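Local coordinates for decapping and exoribonuclease protein 1 (Kluyveromyces lactis, PDB 4GPS) that hydrolyses NAD caps from the 5' ends of RNAs and, with a divalent metal cation as cofactor, acts as a decapping enzyme and 5'-3' exoribonuclease, at residues A[90-95]-A[101-106]; A[157-162]-A[276-281]; A[261-266]-A[289-294]; A[266-269]-A[273-276]. One frame throughout, in Å; residues are numbered along the deposited sequence.

From the N terminus, contact 1 comes first: it closes the short 96-99 connection of an antiparallel hairpin, finished before the other contacts begin. Strand 86-95 of that hairpin also pairs with strand 259-268, which carries half of contacts 3 and 4. Contact 2 spans 113 residues, bringing helix 156-167 against strand 273-285, and touches contact 1 through Ile159. Contact 3 opens within that span and ends beyond it, so the two cross; it links strand 259-268 to strand 290-297, both of which pair with strand 273-285. Contact 4 closes the tight turn between strands 259-268 and 273-285, inside the spans of both contacts 2 and 3, sharing His266 with contact 3 and Leu276 with contact 2.

Contact 1. Residues A[90-95]-A[101-106]; sequences HNCSYI and LLWNEA
Cys92 sits over one face of the Trp103 indole, and this sulfur-aromatic contact is the apolar centre of a beta hairpin formed by strands 86-95 and 100-103. SG lies 4.2 Å from the centroid of the six-membered ring and only 13° off its normal; chi1 of 65° sets the sulfur between the backbone N and the carbonyl carbon, which brings it above the indole. Leu101 CD2 reaches Tyr94 CB at 3.5 Å, on the same side of the sheet, where Ile159 of helix 156-167 covers both residues. Across the ladder Ser93 and Leu102 form the hydrogen-bonded pair. Outward, the Trp103 edge is directed at the face of the His90 imidazole in an offset edge-to-face arrangement with planes nearly perpendicular. The polar edge belongs to Asn104, whose backbone N donates to Asn91 O at 2.8 Å while its amide bridges two residues. An alanine here is likely to cost Asn91 N its acceptor and leave the His90 ring freer to turn. As it stands, OD1 accepts from Asn91 N at 2.9 Å, and ND2 donates to His90 ND1 at 3.1 Å, nearly straight at 168° and in the plane of the imidazole.

Contact 2. Residues A[157-162]-A[276-281]; sequences LVILKE and LIQAEM
Gln278 reaches out from strand 273-285 and sets its amide against Ile159 and Leu160 of helix 156-167, an instance of a helix packed over a beta sheet through very few side chains. The Ile159 CG2 methyl lies 3.3 Å from the amide atom modelled as Gln278 NE2, and the two side chains cross at about a right angle. Leu160 meets the same glutamine at two levels: its CD1 lies 3.5 Å from Gln278 CB, near the strand, and its CB lies 3.5 Å from Gln278 NE2, out at the amide. The glutamine spans this distance because its chain is fully extended, with chi1 of -179° and chi2 of 179°.

What positions these groups lies in the next shell. Backbone hydrogen bonds to Ser180 and Arg182 hold the strand at Gln278, Tyr262 packs on both Gln278 and Ile159, and Val179 and Leu211 touch Leu160. Glu280, which by similarity binds substrate, follows two residues along the strand, and the Gln278 side chain is about 11 Å from that of the metal ligand Glu293.

A leucine in place of Gln278 would probably stop short of the helix, leaving the Ile159 methyl and Leu160 CB without the amide that packs on them. As modelled, NE2 lies 2.9 Å from Leu160 N, two donors that cannot bond each other, while the buried OE1 has no partner in the model. The placing of N and O in this amide is therefore doubtful, and apolar packing is what the contact securely provides.

Contact 3. Residues A[261-266]-A[289-294]; sequences YYSIVH and DTYTEI
Tyr291 brings its phenol end to the edge of the Tyr261 ring, with its CZ in the plane of that ring, and the two side chains cross at about a right angle. Tyr261 CE2 meets Tyr291 CE1 at 3.6 Å, coming obliquely to the Tyr291 ring. Ser263 OG also comes at the Tyr291 ring obliquely, 3.9 Å from CE2, and Lys323 makes a cation-pi contact with the same ring.

The hydroxyls settle the meeting. Tyr261 OH donates to Tyr291 OH at 3.0 Å, and Tyr291 OH is in turn hydrogen-bonded to Glu88 OE2, the carboxylate oxygen that also takes Ser263 OG. A buried polar chain thus runs from Tyr261 through Tyr291 to an acid on a third strand. Tyr261 is extended, its CG opposite the backbone N at chi1 -176°, which carries OH out to meet its partner.

The backbones stay well apart here, with 9.5 Å between Ser263 CA and Tyr291 CA, and both strands pair with strand 273-285. Strand 290-297 goes on to Glu293 and Ile294, which bind the divalent cation together with Asp282 and Glu243. Asp282 OD2 accepts from Ile294 N, and Lys295 follows, giving the acidic-X-Lys signature of the PD-(D/E)XK nuclease fold, with the Tyr261 side chain about 8 Å from that of the metal ligand Asp282.

Contact 4. Residues A[266-269]-A[273-276]; sequences HGSL and IDLL
His266 leans along its partner strand from Leu276 toward Asp274, and its course can be followed atom by atom. CB lies 4.2 Å from Leu276 CD1, its partner in a non-hydrogen-bonded pair. With chi1 at -179°, CG stands opposite the backbone N, and both CG and CD2 pass the Leu275 carbonyl oxygen. At the far end CE1 lies 3.5 Å from Asp274 OD2, the ring and carboxylate planes being steeply inclined at 70°. NE2 meets a water in the plane of the ring at 2.8 Å. That water also donates to Asp274 OD2, though the modelled 2.5 Å between water oxygen and OD2 is short and best read with caution. The other carboxylate oxygen, OD1, forms a salt bridge with Lys175, whose NZ also bonds Ser268 OG, so OD1 serves the lysine, while OD2 faces the histidine, probably through the water.

Beneath these side chains runs the regular ladder of an antiparallel hairpin. Gly267 and Leu275 make the hydrogen-bonded pair, Leu275 N donating to Gly267 O at 2.8 Å. Next to the turn, Leu269 N donates to Ile273 O at 2.9 Å, and Leu269 CG lies beside Ile273 CG2 at 3.7 Å, the two side chains pointing the same way.

Helix 370-393 packs on Leu269 and Ile273, helix 156-167 reaches Leu276 through Tyr164 and Tyr167, and strand 176-181 pairs in parallel with strand 273-285.

Contact 1. Residues A[90-95]-A[101-106]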
loop_
_atom_site.group_PDB
_atom_site.type_symbol
_atom_site.label_atom_id
_atom_site.label_comp_id
_atom_site.label_asym_id
_atom_site.label_seq_id
_atom_site.Cartn_x
_atom_site.Cartn_y
_atom_site.Cartn_z
ATOM N N HIS A 90 -13.648 -2.096 9.421
ATOM C CA HIS A 90 -13.734 -0.993 10.396
ATOM C C HIS A 90 -13.006 0.186 9.762
ATOM O O HIS A 90 -12.270 0.011 8.791
ATOM C CB HIS A 90 -12.996 -1.324 11.697
ATOM C CG HIS A 90 -13.680 -2.340 12.552
ATOM N ND1 HIS A 90 -14.790 -2.044 13.312
ATOM C CD2 HIS A 90 -13.413 -3.652 12.765
ATOM C CE1 HIS A 90 -15.176 -3.129 13.959
ATOM N NE2 HIS A 90 -14.358 -4.118 13.645
ATOM N N ASN A 91 -13.240 1.380 10.295
ATOM C CA ASN A 91 -12.517 2.543 9.866
ATOM C C ASN A 91 -12.459 3.435 11.086
ATOM O O ASN A 91 -13.203 3.218 12.032
ATOM C CB ASN A 91 -13.179 3.240 8.680
ATOM C CG ASN A 91 -14.564 3.683 8.971
ATOM O OD1 ASN A 91 -14.790 4.550 9.814
ATOM N ND2 ASN A 91 -15.520 3.103 8.263
ATOM N N CYS A 92 -11.532 4.388 11.109
ATOM C CA CYS A 92 -11.447 5.276 12.248
ATOM C C CYS A 92 -10.614 6.492 11.957
ATOM O O CYS A 92 -9.695 6.448 11.145
ATOM C CB CYS A 92 -10.868 4.568 13.465
ATOM S SG CYS A 92 -9.177 4.048 13.261
ATOM N N SER A 93 -10.975 7.593 12.599
ATOM C CA SER A 93 -10.220 8.812 12.444
ATOM C C SER A 93 -9.487 9.008 13.769
ATOM O O SER A 93 -10.017 8.759 14.859
ATOM C CB SER A 93 -11.126 9.997 12.097
ATOM O OG SER A 93 -12.302 9.982 12.859
ATOM N N TYR A 94 -8.232 9.391 13.653
ATOM C CA TYR A 94 -7.406 9.575 14.806
ATOM C C TYR A 94 -7.095 11.063 14.937
ATOM O O TYR A 94 -6.358 11.613 14.117
ATOM C CB TYR A 94 -6.140 8.722 14.619
ATOM C CG TYR A 94 -5.012 9.018 15.580
ATOM C CD1 TYR A 94 -5.268 9.435 16.890
ATOM C CD2 TYR A 94 -3.683 8.841 15.195
ATOM C CE1 TYR A 94 -4.241 9.666 17.784
ATOM C CE2 TYR A 94 -2.648 9.063 16.085
ATOM C CZ TYR A 94 -2.938 9.471 17.378
ATOM O OH TYR A 94 -1.918 9.638 18.277
ATOM N N ILE A 95 -7.685 11.711 15.944
ATOM C CA ILE A 95 -7.452 13.148 16.190
ATOM C C ILE A 95 -6.190 13.184 17.061
ATOM O O ILE A 95 -6.257 12.876 18.247
ATOM C CB ILE A 95 -8.633 13.805 16.992
ATOM C CG1 ILE A 95 -9.919 12.970 16.848
ATOM C CG2 ILE A 95 -8.852 15.249 16.510
ATOM C CD1 ILE A 95 -10.462 12.895 15.434
ATOM N N LEU A 101 -9.469 7.999 19.114
ATOM C CA LEU A 101 -9.782 7.301 17.885
ATOM C C LEU A 101 -11.302 7.288 17.831
ATOM O O LEU A 101 -11.943 6.902 18.811
ATOM C CB LEU A 101 -9.287 5.860 17.927
ATOM C CG LEU A 101 -7.792 5.581 17.912
ATOM C CD1 LEU A 101 -7.559 4.104 18.159
ATOM C CD2 LEU A 101 -7.217 6.019 16.571
ATOM N N LEU A 102 -11.883 7.751 16.734
ATOM C CA LEU A 102 -13.330 7.704 16.599
ATOM C C LEU A 102 -13.581 6.585 15.598
ATOM O O LEU A 102 -13.140 6.658 14.448
ATOM C CB LEU A 102 -13.871 9.034 16.069
ATOM C CG LEU A 102 -13.491 10.217 16.951
ATOM C CD1 LEU A 102 -14.057 11.494 16.361
ATOM C CD2 LEU A 102 -14.029 9.997 18.349
ATOM N N TRP A 103 -14.293 5.553 16.022
ATOM C CA TRP A 103 -14.551 4.431 15.143
ATOM C C TRP A 103 -15.816 4.487 14.312
ATOM O O TRP A 103 -16.846 5.011 14.746
ATOM C CB TRP A 103 -14.594 3.114 15.931
ATOM C CG TRP A 103 -13.295 2.745 16.567
ATOM C CD1 TRP A 103 -12.837 3.155 17.777
ATOM C CD2 TRP A 103 -12.260 1.938 15.991
ATOM N NE1 TRP A 103 -11.580 2.650 17.998
ATOM C CE2 TRP A 103 -11.202 1.900 16.916
ATOM C CE3 TRP A 103 -12.127 1.246 14.778
ATOM C CZ2 TRP A 103 -10.017 1.197 16.669
ATOM C CZ3 TRP A 103 -10.965 0.557 14.530
ATOM C CH2 TRP A 103 -9.919 0.532 15.477
ATOM N N ASN A 104 -15.704 3.933 13.105
ATOM C CA ASN A 104 -16.805 3.779 12.184
ATOM C C ASN A 104 -17.802 4.930 12.033
ATOM O O ASN A 104 -17.442 5.983 11.518
ATOM C CB ASN A 104 -17.503 2.452 12.539
ATOM C CG ASN A 104 -16.531 1.271 12.492
ATOM O OD1 ASN A 104 -15.832 1.075 11.487
ATOM N ND2 ASN A 104 -16.467 0.497 13.564
ATOM N N GLU A 105 -19.047 4.732 12.462
ATOM C CA GLU A 105 -20.078 5.780 12.337
ATOM C C GLU A 105 -19.677 7.072 13.058
ATOM O O GLU A 105 -20.257 8.126 12.823
ATOM C CB GLU A 105 -21.438 5.283 12.870
ATOM C CG GLU A 105 -21.377 4.712 14.288
ATOM C CD GLU A 105 -22.755 4.359 14.860
ATOM O OE1 GLU A 105 -23.321 5.166 15.641
ATOM O OE2 GLU A 105 -23.280 3.271 14.524
ATOM N N ALA A 106 -18.667 6.989 13.914
ATOM C CA ALA A 106 -18.204 8.162 14.636
ATOM C C ALA A 106 -17.024 8.847 13.962
ATOM O O ALA A 106 -16.697 9.982 14.322
ATOM C CB ALA A 106 -17.812 7.784 16.076
#

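Contact 2. Residues A[157-162]-A[276-281]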
loop_
_atom_site.group_PDB
_atom_site.type_symbol
_atom_site.label_atom_id
_atom_site.label_comp_id
_atom_site.label_asym_id
_atom_site.label_seq_id
_atom_site.Cartn_x
_atom_site.Cartn_y
_atom_site.Cartn_z
ATOM N N LEU A 157 1.201 1.505 15.065
ATOM C CA LEU A 157 1.040 0.150 15.552
ATOM C C LEU A 157 -0.053 0.091 16.661
ATOM O O LEU A 157 -0.755 -0.902 16.808
ATOM C CB LEU A 157 2.378 -0.370 16.063
ATOM C CG LEU A 157 2.445 -1.869 16.266
ATOM C CD1 LEU A 157 2.185 -2.576 14.928
ATOM C CD2 LEU A 157 3.811 -2.221 16.801
ATOM N N VAL A 158 -0.222 1.168 17.417
ATOM C CA VAL A 158 -1.237 1.196 18.476
ATOM C C VAL A 158 -2.663 1.041 17.935
ATOM O O VAL A 158 -3.485 0.362 18.535
ATOM C CB VAL A 158 -1.148 2.516 19.317
ATOM C CG1 VAL A 158 -2.394 2.693 20.193
ATOM C CG2 VAL A 158 0.086 2.469 20.182
ATOM N N ILE A 159 -2.959 1.694 16.818
ATOM C CA ILE A 159 -4.277 1.602 16.215
ATOM C C ILE A 159 -4.549 0.210 15.598
ATOM O O ILE A 159 -5.657 -0.290 15.678
ATOM C CB ILE A 159 -4.445 2.696 15.149
ATOM C CG1 ILE A 159 -4.479 4.060 15.842
ATOM C CG2 ILE A 159 -5.723 2.450 14.343
ATOM C CD1 ILE A 159 -4.417 5.229 14.886
ATOM N N LEU A 160 -3.532 -0.391 14.986
ATOM C CA LEU A 160 -3.636 -1.712 14.381
ATOM C C LEU A 160 -4.039 -2.690 15.462
ATOM O O LEU A 160 -4.899 -3.537 15.239
ATOM C CB LEU A 160 -2.282 -2.163 13.812
ATOM C CG LEU A 160 -2.322 -3.435 12.963
ATOM C CD1 LEU A 160 -3.220 -3.185 11.769
ATOM C CD2 LEU A 160 -0.929 -3.826 12.495
ATOM N N LYS A 161 -3.418 -2.569 16.635
ATOM C CA LYS A 161 -3.741 -3.469 17.721
ATOM C C LYS A 161 -5.149 -3.261 18.285
ATOM O O LYS A 161 -5.747 -4.191 18.810
ATOM C CB LYS A 161 -2.683 -3.389 18.819
ATOM C CG LYS A 161 -1.314 -3.891 18.397
ATOM C CD LYS A 161 -0.335 -3.670 19.527
ATOM C CE LYS A 161 1.031 -4.274 19.237
ATOM N NZ LYS A 161 2.037 -3.988 20.346
ATOM N N GLU A 162 -5.690 -2.052 18.201
ATOM C CA GLU A 162 -7.063 -1.852 18.669
ATOM C C GLU A 162 -7.989 -2.446 17.588
ATOM O O GLU A 162 -9.001 -3.063 17.888
ATOM C CB GLU A 162 -7.380 -0.373 18.822
ATOM C CG GLU A 162 -6.524 0.351 19.835
ATOM C CD GLU A 162 -6.868 -0.014 21.261
ATOM O OE1 GLU A 162 -8.082 -0.124 21.582
ATOM O OE2 GLU A 162 -5.916 -0.174 22.053
ATOM N N LEU A 276 -5.234 -8.936 7.518
ATOM C CA LEU A 276 -6.049 -7.901 8.167
ATOM C C LEU A 276 -5.078 -6.720 8.084
ATOM O O LEU A 276 -4.066 -6.694 8.763
ATOM C CB LEU A 276 -6.348 -8.255 9.619
ATOM C CG LEU A 276 -7.136 -7.176 10.343
ATOM C CD1 LEU A 276 -8.559 -7.111 9.830
ATOM C CD2 LEU A 276 -7.158 -7.503 11.813
ATOM N N ILE A 277 -5.420 -5.751 7.248
ATOM C CA ILE A 277 -4.591 -4.620 6.935
ATOM C C ILE A 277 -5.157 -3.274 7.331
ATOM O O ILE A 277 -6.373 -3.030 7.205
ATOM C CB ILE A 277 -4.362 -4.600 5.389
ATOM C CG1 ILE A 277 -3.500 -5.774 4.981
ATOM C CG2 ILE A 277 -3.742 -3.320 4.927
ATOM C CD1 ILE A 277 -3.577 -6.041 3.472
ATOM N N GLN A 278 -4.251 -2.390 7.757
ATOM C CA GLN A 278 -4.600 -1.015 8.114
ATOM C C GLN A 278 -4.040 -0.052 7.042
ATOM O O GLN A 278 -2.842 -0.067 6.754
ATOM C CB GLN A 278 -4.033 -0.646 9.482
ATOM C CG GLN A 278 -4.389 0.778 9.902
ATOM C CD GLN A 278 -3.835 1.143 11.289
ATOM O OE1 GLN A 278 -3.099 2.133 11.445
ATOM N NE2 GLN A 278 -4.197 0.351 12.298
ATOM N N ALA A 279 -4.900 0.771 6.443
ATOM C CA ALA A 279 -4.438 1.704 5.411
ATOM C C ALA A 279 -4.923 3.104 5.682
ATOM O O ALA A 279 -6.067 3.313 6.071
ATOM C CB ALA A 279 -4.936 1.253 4.020
ATOM N N GLU A 280 -4.055 4.075 5.485
ATOM C CA GLU A 280 -4.474 5.443 5.678
ATOM C C GLU A 280 -5.058 5.878 4.336
ATOM O O GLU A 280 -4.418 5.676 3.288
ATOM C CB GLU A 280 -3.286 6.332 6.054
ATOM C CG GLU A 280 -3.561 7.816 5.779
ATOM C CD GLU A 280 -2.447 8.742 6.249
ATOM O OE1 GLU A 280 -2.613 9.979 6.092
ATOM O OE2 GLU A 280 -1.423 8.230 6.775
ATOM N N MET A 281 -6.273 6.436 4.371
ATOM C CA MET A 281 -6.963 6.922 3.179
ATOM C C MET A 281 -6.918 8.436 3.214
ATOM O O MET A 281 -7.274 9.045 4.223
ATOM C CB MET A 281 -8.421 6.472 3.175
ATOM C CG MET A 281 -8.588 4.967 3.377
ATOM S SD MET A 281 -8.114 3.909 1.916
ATOM C CE MET A 281 -6.409 3.656 2.247
#

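Contact 3. Residues A[261-266]-A[289-294]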
loop_
_atom_site.group_PDB
_atom_site.type_symbol
_atom_site.label_atom_id
_atom_site.label_comp_id
_atom_site.label_asym_id
_atom_site.label_seq_id
_atom_site.Cartn_x
_atom_site.Cartn_y
_atom_site.Cartn_z
ATOM N N TYR A 261 -7.014 9.367 8.855
ATOM C CA TYR A 261 -8.122 8.446 8.654
ATOM C C TYR A 261 -7.624 7.072 8.160
ATOM O O TYR A 261 -6.782 6.977 7.269
ATOM C CB TYR A 261 -9.118 9.055 7.675
ATOM C CG TYR A 261 -10.350 8.212 7.474
ATOM C CD1 TYR A 261 -11.427 8.274 8.367
ATOM C CD2 TYR A 261 -10.436 7.327 6.395
ATOM C CE1 TYR A 261 -12.549 7.479 8.183
ATOM C CE2 TYR A 261 -11.551 6.531 6.205
ATOM C CZ TYR A 261 -12.599 6.605 7.094
ATOM O OH TYR A 261 -13.676 5.785 6.890
ATOM N N TYR A 262 -8.152 6.007 8.752
ATOM C CA TYR A 262 -7.726 4.660 8.423
ATOM C C TYR A 262 -8.865 3.696 8.103
ATOM O O TYR A 262 -9.923 3.684 8.762
ATOM C CB TYR A 262 -6.957 4.075 9.593
ATOM C CG TYR A 262 -5.737 4.833 10.009
ATOM C CD1 TYR A 262 -4.535 4.724 9.292
ATOM C CD2 TYR A 262 -5.754 5.619 11.160
ATOM C CE1 TYR A 262 -3.373 5.373 9.720
ATOM C CE2 TYR A 262 -4.601 6.274 11.604
ATOM C CZ TYR A 262 -3.412 6.139 10.880
ATOM O OH TYR A 262 -2.266 6.718 11.361
ATOM N N SER A 263 -8.623 2.862 7.102
ATOM C CA SER A 263 -9.585 1.857 6.710
ATOM C C SER A 263 -8.926 0.549 7.105
ATOM O O SER A 263 -7.762 0.333 6.809
ATOM C CB SER A 263 -9.804 1.891 5.205
ATOM O OG SER A 263 -10.612 0.811 4.759
ATOM N N ILE A 264 -9.653 -0.302 7.813
ATOM C CA ILE A 264 -9.114 -1.582 8.203
ATOM C C ILE A 264 -9.785 -2.589 7.284
ATOM O O ILE A 264 -11.004 -2.731 7.329
ATOM C CB ILE A 264 -9.417 -1.908 9.663
ATOM C CG1 ILE A 264 -8.444 -1.199 10.615
ATOM C CG2 ILE A 264 -9.066 -3.357 9.910
ATOM C CD1 ILE A 264 -8.297 0.217 10.491
ATOM N N VAL A 265 -9.004 -3.267 6.436
ATOM C CA VAL A 265 -9.583 -4.231 5.500
ATOM C C VAL A 265 -9.161 -5.679 5.750
ATOM O O VAL A 265 -8.088 -5.943 6.302
ATOM C CB VAL A 265 -9.275 -3.850 4.011
ATOM C CG1 VAL A 265 -9.765 -2.382 3.697
ATOM C CG2 VAL A 265 -7.824 -3.992 3.745
ATOM N N HIS A 266 -10.026 -6.612 5.349
ATOM C CA HIS A 266 -9.767 -8.035 5.514
ATOM C C HIS A 266 -9.907 -8.716 4.161
ATOM O O HIS A 266 -10.803 -8.411 3.368
ATOM C CB HIS A 266 -10.741 -8.643 6.544
ATOM C CG HIS A 266 -10.536 -10.105 6.807
ATOM N ND1 HIS A 266 -11.093 -11.091 6.024
ATOM C CD2 HIS A 266 -9.853 -10.748 7.786
ATOM C CE1 HIS A 266 -10.769 -12.279 6.506
ATOM N NE2 HIS A 266 -10.017 -12.096 7.577
ATOM N N ASP A 289 -18.621 7.995 -3.650
ATOM C CA ASP A 289 -18.452 7.243 -2.402
ATOM C C ASP A 289 -17.307 6.228 -2.515
ATOM O O ASP A 289 -17.411 5.065 -2.115
ATOM C CB ASP A 289 -19.739 6.518 -2.013
ATOM C CG ASP A 289 -19.678 5.998 -0.596
ATOM O OD1 ASP A 289 -19.159 6.741 0.269
ATOM O OD2 ASP A 289 -20.138 4.865 -0.345
ATOM N N THR A 290 -16.198 6.706 -3.050
ATOM C CA THR A 290 -15.045 5.884 -3.302
ATOM C C THR A 290 -13.787 6.512 -2.715
ATOM O O THR A 290 -13.485 7.688 -2.947
ATOM C CB THR A 290 -14.891 5.722 -4.842
ATOM O OG1 THR A 290 -16.036 5.020 -5.362
ATOM C CG2 THR A 290 -13.594 4.994 -5.207
ATOM N N TYR A 291 -13.060 5.740 -1.930
ATOM C CA TYR A 291 -11.812 6.268 -1.404
ATOM C C TYR A 291 -10.961 6.701 -2.601
ATOM O O TYR A 291 -10.973 6.050 -3.648
ATOM C CB TYR A 291 -11.079 5.189 -0.615
ATOM C CG TYR A 291 -11.708 4.901 0.710
ATOM C CD1 TYR A 291 -12.014 5.946 1.593
ATOM C CD2 TYR A 291 -11.945 3.583 1.117
ATOM C CE1 TYR A 291 -12.536 5.691 2.860
ATOM C CE2 TYR A 291 -12.462 3.312 2.382
ATOM C CZ TYR A 291 -12.752 4.364 3.249
ATOM O OH TYR A 291 -13.207 4.074 4.505
ATOM N N THR A 292 -10.232 7.798 -2.434
ATOM C CA THR A 292 -9.383 8.363 -3.483
ATOM C C THR A 292 -7.995 8.685 -2.881
ATOM O O THR A 292 -7.862 9.533 -1.992
ATOM C CB THR A 292 -10.056 9.634 -4.047
ATOM O OG1 THR A 292 -11.328 9.259 -4.596
ATOM C CG2 THR A 292 -9.171 10.315 -5.138
ATOM N N GLU A 293 -6.978 7.964 -3.349
ATOM C CA GLU A 293 -5.610 8.109 -2.871
ATOM C C GLU A 293 -4.893 9.072 -3.821
ATOM O O GLU A 293 -4.862 8.877 -5.044
ATOM C CB GLU A 293 -4.920 6.736 -2.830
ATOM C CG GLU A 293 -5.812 5.664 -2.202
ATOM C CD GLU A 293 -5.048 4.605 -1.443
ATOM O OE1 GLU A 293 -4.187 4.979 -0.627
ATOM O OE2 GLU A 293 -5.314 3.403 -1.645
ATOM N N ILE A 294 -4.352 10.123 -3.221
ATOM C CA ILE A 294 -3.679 11.209 -3.901
ATOM C C ILE A 294 -2.159 11.011 -4.015
ATOM O O ILE A 294 -1.471 10.732 -3.027
ATOM C CB ILE A 294 -4.007 12.513 -3.146
ATOM C CG1 ILE A 294 -5.535 12.657 -3.110
ATOM C CG2 ILE A 294 -3.289 13.729 -3.779
ATOM C CD1 ILE A 294 -6.013 13.856 -2.378
#

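Contact 4. Residues A[266-269]-A[273-276]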
loop_
_atom_site.group_PDB
_atom_site.type_symbol
_atom_site.label_atom_id
_atom_site.label_comp_id
_atom_site.label_asym_id
_atom_site.label_seq_id
_atom_site.Cartn_x
_atom_site.Cartn_y
_atom_site.Cartn_z
ATOM N N HIS A 266 -10.026 -6.612 5.349
ATOM C CA HIS A 266 -9.767 -8.035 5.514
ATOM C C HIS A 266 -9.907 -8.716 4.161
ATOM O O HIS A 266 -10.803 -8.411 3.368
ATOM C CB HIS A 266 -10.741 -8.643 6.544
ATOM C CG HIS A 266 -10.536 -10.105 6.807
ATOM N ND1 HIS A 266 -11.093 -11.091 6.024
ATOM C CD2 HIS A 266 -9.853 -10.748 7.786
ATOM C CE1 HIS A 266 -10.769 -12.279 6.506
ATOM N NE2 HIS A 266 -10.017 -12.096 7.577
ATOM N N GLY A 267 -9.009 -9.651 3.900
ATOM C CA GLY A 267 -9.047 -10.317 2.628
ATOM C C GLY A 267 -8.365 -11.649 2.700
ATOM O O GLY A 267 -7.563 -11.914 3.594
ATOM N N SER A 268 -8.681 -12.488 1.728
ATOM C CA SER A 268 -8.135 -13.830 1.683
ATOM C C SER A 268 -7.035 -13.872 0.641
ATOM O O SER A 268 -7.175 -13.329 -0.461
ATOM C CB SER A 268 -9.251 -14.819 1.332
ATOM O OG SER A 268 -8.790 -16.139 1.433
ATOM N N LEU A 269 -5.930 -14.499 1.005
ATOM C CA LEU A 269 -4.809 -14.618 0.110
ATOM C C LEU A 269 -4.676 -16.078 -0.330
ATOM O O LEU A 269 -4.347 -16.368 -1.494
ATOM C CB LEU A 269 -3.560 -14.111 0.849
ATOM C CG LEU A 269 -2.088 -14.530 0.805
ATOM C CD1 LEU A 269 -1.721 -15.442 -0.320
ATOM C CD2 LEU A 269 -1.283 -13.271 0.727
ATOM N N ILE A 273 -4.302 -18.684 4.381
ATOM C CA ILE A 273 -3.900 -17.356 4.808
ATOM C C ILE A 273 -4.863 -16.181 4.539
ATOM O O ILE A 273 -5.343 -16.038 3.429
ATOM C CB ILE A 273 -2.543 -17.027 4.106
ATOM C CG1 ILE A 273 -1.475 -18.015 4.555
ATOM C CG2 ILE A 273 -2.137 -15.569 4.346
ATOM C CD1 ILE A 273 -0.209 -17.954 3.658
ATOM N N ASP A 274 -5.122 -15.349 5.555
ATOM C CA ASP A 274 -5.947 -14.143 5.405
ATOM C C ASP A 274 -5.042 -12.986 5.800
ATOM O O ASP A 274 -4.035 -13.195 6.465
ATOM C CB ASP A 274 -7.169 -14.093 6.356
ATOM C CG ASP A 274 -8.315 -14.963 5.904
ATOM O OD1 ASP A 274 -8.377 -15.284 4.705
ATOM O OD2 ASP A 274 -9.157 -15.322 6.758
ATOM N N LEU A 275 -5.431 -11.770 5.415
ATOM C CA LEU A 275 -4.700 -10.570 5.765
ATOM C C LEU A 275 -5.650 -9.556 6.414
ATOM O O LEU A 275 -6.761 -9.350 5.925
ATOM C CB LEU A 275 -4.102 -9.917 4.521
ATOM C CG LEU A 275 -2.934 -10.519 3.762
ATOM C CD1 LEU A 275 -2.244 -9.359 3.010
ATOM C CD2 LEU A 275 -1.963 -11.220 4.704
ATOM N N LEU A 276 -5.234 -8.936 7.518
ATOM C CA LEU A 276 -6.049 -7.901 8.167
ATOM C C LEU A 276 -5.078 -6.720 8.084
ATOM O O LEU A 276 -4.066 -6.694 8.763
ATOM C CB LEU A 276 -6.348 -8.255 9.619
ATOM C CG LEU A 276 -7.136 -7.176 10.343
ATOM C CD1 LEU A 276 -8.559 -7.111 9.830
ATOM C CD2 LEU A 276 -7.158 -7.503 11.813
HETATM O O HOH W 1 -8.996 -14.255 8.995
#